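Local coordinates for protein putative neuraminyllactose-binding hemagglutinin homolog (PDB 3BGH) that is of unconfirmed function but, as a homolog of the neuraminyllactose-binding hemagglutinin HpaA, may act as an outer-membrane lipoprotein adhesin that binds sialylated glycans, at residues V51-F60 with D187-A197. Residues are numbered along the deposited sequence; the frame is centred on the assembly and turned at random.
Sequences VIPESYQKEF and DQAIRKIMNQA
Tyr56 and Met194 meet at nearly a right angle between helical segments 54-60 and 187-197, which run 18° from parallel, their axes 11.9 Å apart at closest approach. The thioether sulfur comes in at the rim of the phenol, SD lying 5.4 Å from the centroid of the Tyr56 ring, a Met-aromatic contact made at the edge. The methionine is bent along its chain, its path near CG being less sure, and its end also reaches Ile52: SD of Met194 lies 3.8 Å from CG2 of Ile52, and its CE meets the Ile52 CD1 methyl tip to tip.

The same phenol edge takes a branch of Ile190, whose CG2 sits in the ring plane 3.8 Å from Tyr56 CE2. The other branch, with CG1 anti to the carbonyl carbon, carries CD1 off in another direction, to the CG1 methyl of Val51. One face of the Tyr56 ring is covered from its own segment by the Pro53 ring, CG of Pro53 standing 3.8 Å above its centre; Pro53 itself is the N-cap residue of the helix. Tyr56 OH lies 3.1 Å from CD of Arg191 and at the edge of the guanidinium, in its plane, without a hydrogen bond; that group is turned 60° from the phenol plane and hydrogen-bonds through NH2 to Val19 O.

One turn on, Phe60 points its edge at the backbone of the other helix, CE1 lying 3.7 Å from Met194 O, with Ala197 CB beside it. Phe23 and Tyr198 pack edge-to-face with the Phe60 ring.

Beneath this seam lies the mixed sheet: Ile52 and Met194 rest on Ile108 and Val106 of strand 98-114, and the helix of 187-197 also packs on strands 123-137 and 144-161, while Leu21 of the N-terminal segment touches Tyr56 and Arg191.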
loop_
_atom_site.group_PDB
_atom_site.type_symbol
_atom_site.label_atom_id
_atom_site.label_comp_id
_atom_site.label_asym_id
_atom_site.label_seq_id
_atom_site.Cartn_x
_atom_site.Cartn_y
_atom_site.Cartn_z
ATOM N N VAL A 51 -6.229 4.354 -10.647
ATOM C CA VAL A 51 -5.548 4.027 -11.890
ATOM C C VAL A 51 -5.988 2.656 -12.449
ATOM O O VAL A 51 -5.889 2.411 -13.664
ATOM C CB VAL A 51 -4.044 4.157 -11.588
ATOM C CG1 VAL A 51 -3.221 2.978 -12.060
ATOM C CG2 VAL A 51 -3.530 5.525 -12.078
ATOM N N ILE A 52 -6.507 1.803 -11.562
ATOM C CA ILE A 52 -6.889 0.406 -11.863
ATOM C C ILE A 52 -8.419 0.234 -12.160
ATOM O O ILE A 52 -9.241 0.591 -11.343
ATOM C CB ILE A 52 -6.477 -0.559 -10.693
ATOM C CG1 ILE A 52 -4.969 -0.526 -10.467
ATOM C CG2 ILE A 52 -6.942 -1.990 -10.960
ATOM C CD1 ILE A 52 -4.466 -1.222 -9.162
ATOM N N PRO A 53 -8.788 -0.295 -13.329
ATOM C CA PRO A 53 -10.217 -0.517 -13.634
ATOM C C PRO A 53 -10.894 -1.445 -12.626
ATOM O O PRO A 53 -10.318 -2.455 -12.241
ATOM C CB PRO A 53 -10.203 -1.171 -15.027
ATOM C CG PRO A 53 -8.811 -0.732 -15.626
ATOM C CD PRO A 53 -7.893 -0.668 -14.444
ATOM N N GLU A 54 -12.102 -1.091 -12.211
ATOM C CA GLU A 54 -12.916 -1.922 -11.316
ATOM C C GLU A 54 -13.042 -3.365 -11.764
ATOM O O GLU A 54 -13.123 -4.277 -10.923
ATOM C CB GLU A 54 -14.318 -1.341 -11.170
ATOM C CG GLU A 54 -14.430 -0.121 -10.240
ATOM C CD GLU A 54 -15.873 0.317 -10.059
ATOM O OE1 GLU A 54 -16.261 0.640 -8.902
ATOM O OE2 GLU A 54 -16.642 0.303 -11.077
ATOM N N SER A 55 -13.063 -3.601 -13.070
ATOM C CA SER A 55 -13.183 -4.971 -13.530
ATOM C C SER A 55 -11.954 -5.817 -13.182
ATOM O O SER A 55 -12.087 -7.040 -12.988
ATOM C CB SER A 55 -13.417 -4.996 -15.012
ATOM O OG SER A 55 -12.314 -4.416 -15.693
ATOM N N TYR A 56 -10.774 -5.183 -13.120
ATOM C CA TYR A 56 -9.520 -5.889 -12.773
ATOM C C TYR A 56 -9.591 -6.339 -11.336
ATOM O O TYR A 56 -9.257 -7.471 -11.032
ATOM C CB TYR A 56 -8.274 -5.030 -12.953
ATOM C CG TYR A 56 -7.899 -4.738 -14.385
ATOM C CD1 TYR A 56 -8.753 -5.018 -15.439
ATOM C CD2 TYR A 56 -6.707 -4.099 -14.678
ATOM C CE1 TYR A 56 -8.412 -4.674 -16.747
ATOM C CE2 TYR A 56 -6.360 -3.785 -15.952
ATOM C CZ TYR A 56 -7.216 -4.065 -16.989
ATOM O OH TYR A 56 -6.816 -3.729 -18.273
ATOM N N GLN A 57 -10.078 -5.451 -10.476
ATOM C CA GLN A 57 -10.267 -5.755 -9.084
ATOM C C GLN A 57 -11.176 -6.987 -8.973
ATOM O O GLN A 57 -10.768 -7.989 -8.366
ATOM C CB GLN A 57 -10.872 -4.562 -8.381
ATOM C CG GLN A 57 -11.353 -4.823 -7.016
ATOM C CD GLN A 57 -12.214 -3.705 -6.494
ATOM O OE1 GLN A 57 -12.860 -3.015 -7.268
ATOM N NE2 GLN A 57 -12.276 -3.543 -5.171
ATOM N N LYS A 58 -12.379 -6.916 -9.570
ATOM C CA LYS A 58 -13.358 -8.008 -9.548
ATOM C C LYS A 58 -12.762 -9.340 -10.029
ATOM O O LYS A 58 -12.932 -10.373 -9.400
ATOM C CB LYS A 58 -14.599 -7.642 -10.375
ATOM C CG LYS A 58 -15.621 -6.814 -9.603
ATOM C CD LYS A 58 -16.291 -5.710 -10.488
ATOM C CE LYS A 58 -17.333 -4.902 -9.689
ATOM N NZ LYS A 58 -17.830 -3.625 -10.378
ATOM N N GLU A 59 -12.038 -9.298 -11.134
ATOM C CA GLU A 59 -11.506 -10.490 -11.733
ATOM C C GLU A 59 -10.313 -11.044 -10.918
ATOM O O GLU A 59 -10.141 -12.263 -10.787
ATOM C CB GLU A 59 -11.193 -10.167 -13.185
ATOM C CG GLU A 59 -9.960 -10.748 -13.761
ATOM C CD GLU A 59 -10.235 -11.866 -14.705
ATOM O OE1 GLU A 59 -11.126 -12.703 -14.388
ATOM O OE2 GLU A 59 -9.536 -11.925 -15.752
ATOM N N PHE A 60 -9.512 -10.137 -10.360
ATOM C CA PHE A 60 -8.503 -10.464 -9.353
ATOM C C PHE A 60 -9.134 -11.100 -8.089
ATOM O O PHE A 60 -8.629 -12.102 -7.591
ATOM C CB PHE A 60 -7.702 -9.191 -9.002
ATOM C CG PHE A 60 -6.432 -9.434 -8.253
ATOM C CD1 PHE A 60 -5.191 -9.293 -8.886
ATOM C CD2 PHE A 60 -6.449 -9.735 -6.902
ATOM C CE1 PHE A 60 -3.993 -9.484 -8.177
ATOM C CE2 PHE A 60 -5.257 -9.930 -6.207
ATOM C CZ PHE A 60 -4.031 -9.799 -6.831
ATOM N N ASP A 187 -1.972 1.312 -19.236
ATOM C CA ASP A 187 -2.871 0.165 -19.040
ATOM C C ASP A 187 -2.190 -1.171 -19.253
ATOM O O ASP A 187 -2.464 -2.128 -18.532
ATOM C CB ASP A 187 -4.182 0.279 -19.816
ATOM C CG ASP A 187 -5.181 1.198 -19.108
ATOM O OD1 ASP A 187 -6.038 0.697 -18.311
ATOM O OD2 ASP A 187 -5.066 2.435 -19.323
ATOM N N GLN A 188 -1.252 -1.202 -20.190
ATOM C CA GLN A 188 -0.396 -2.363 -20.387
ATOM C C GLN A 188 0.532 -2.658 -19.157
ATOM O O GLN A 188 0.759 -3.809 -18.780
ATOM C CB GLN A 188 0.350 -2.211 -21.728
ATOM C CG GLN A 188 1.073 -3.439 -22.257
ATOM C CD GLN A 188 0.180 -4.486 -22.940
ATOM O OE1 GLN A 188 0.686 -5.477 -23.482
ATOM N NE2 GLN A 188 -1.139 -4.296 -22.888
ATOM N N ALA A 189 1.013 -1.610 -18.501
ATOM C CA ALA A 189 1.899 -1.753 -17.361
ATOM C C ALA A 189 1.125 -2.269 -16.125
ATOM O O ALA A 189 1.612 -3.126 -15.388
ATOM C CB ALA A 189 2.595 -0.435 -17.073
ATOM N N ILE A 190 -0.085 -1.736 -15.955
ATOM C CA ILE A 190 -1.044 -2.162 -14.937
ATOM C C ILE A 190 -1.343 -3.665 -15.039
ATOM O O ILE A 190 -1.293 -4.409 -14.054
ATOM C CB ILE A 190 -2.354 -1.341 -15.078
ATOM C CG1 ILE A 190 -2.070 0.120 -14.698
ATOM C CG2 ILE A 190 -3.461 -1.919 -14.247
ATOM C CD1 ILE A 190 -3.213 1.061 -14.910
ATOM N N ARG A 191 -1.635 -4.093 -16.253
ATOM C CA ARG A 191 -1.844 -5.489 -16.556
ATOM C C ARG A 191 -0.677 -6.397 -16.118
ATOM O O ARG A 191 -0.908 -7.449 -15.500
ATOM C CB ARG A 191 -2.210 -5.627 -18.033
ATOM C CG ARG A 191 -3.635 -6.061 -18.211
ATOM C CD ARG A 191 -4.401 -5.377 -19.323
ATOM N NE ARG A 191 -4.058 -5.883 -20.641
ATOM C CZ ARG A 191 -4.765 -5.651 -21.749
ATOM N NH1 ARG A 191 -5.899 -4.943 -21.717
ATOM N NH2 ARG A 191 -4.341 -6.149 -22.900
ATOM N N LYS A 192 0.556 -5.965 -16.400
ATOM C CA LYS A 192 1.794 -6.688 -16.028
ATOM C C LYS A 192 2.030 -6.725 -14.539
ATOM O O LYS A 192 2.346 -7.773 -13.987
ATOM C CB LYS A 192 3.022 -6.068 -16.697
ATOM C CG LYS A 192 3.169 -6.375 -18.199
ATOM C CD LYS A 192 4.552 -6.046 -18.699
ATOM C CE LYS A 192 4.596 -4.659 -19.331
ATOM N NZ LYS A 192 6.021 -4.195 -19.509
ATOM N N ILE A 193 1.857 -5.582 -13.888
ATOM C CA ILE A 193 2.059 -5.468 -12.462
ATOM C C ILE A 193 1.071 -6.334 -11.700
ATOM O O ILE A 193 1.471 -7.074 -10.787
ATOM C CB ILE A 193 2.009 -3.976 -12.014
ATOM C CG1 ILE A 193 3.319 -3.283 -12.442
ATOM C CG2 ILE A 193 1.730 -3.856 -10.512
ATOM C CD1 ILE A 193 3.300 -1.756 -12.414
ATOM N N MET A 194 -0.205 -6.253 -12.098
ATOM C CA MET A 194 -1.276 -7.045 -11.498
ATOM C C MET A 194 -1.059 -8.554 -11.699
ATOM O O MET A 194 -1.302 -9.320 -10.780
ATOM C CB MET A 194 -2.682 -6.657 -12.028
ATOM C CG MET A 194 -3.029 -5.183 -12.054
ATOM S SD MET A 194 -4.587 -4.896 -11.231
ATOM C CE MET A 194 -3.910 -5.039 -9.588
ATOM N N ASN A 195 -0.654 -8.979 -12.899
ATOM C CA ASN A 195 -0.331 -10.388 -13.107
ATOM C C ASN A 195 0.756 -10.845 -12.171
ATOM O O ASN A 195 0.663 -11.935 -11.640
ATOM C CB ASN A 195 0.093 -10.712 -14.550
ATOM C CG ASN A 195 -1.065 -10.626 -15.533
ATOM O OD1 ASN A 195 -2.229 -10.667 -15.137
ATOM N ND2 ASN A 195 -0.753 -10.474 -16.805
ATOM N N GLN A 196 1.800 -10.030 -11.999
ATOM C CA GLN A 196 2.892 -10.388 -11.113
ATOM C C GLN A 196 2.394 -10.403 -9.687
ATOM O O GLN A 196 2.815 -11.228 -8.918
ATOM C CB GLN A 196 4.052 -9.408 -11.201
ATOM C CG GLN A 196 4.997 -9.565 -12.356
ATOM C CD GLN A 196 6.163 -8.557 -12.264
ATOM O OE1 GLN A 196 6.295 -7.657 -13.108
ATOM N NE2 GLN A 196 6.991 -8.694 -11.220
ATOM N N ALA A 197 1.478 -9.504 -9.331
ATOM C CA ALA A 197 0.941 -9.537 -7.976
ATOM C C ALA A 197 0.050 -10.758 -7.751
ATOM O O ALA A 197 0.041 -11.343 -6.655
ATOM C CB ALA A 197 0.190 -8.234 -7.631
#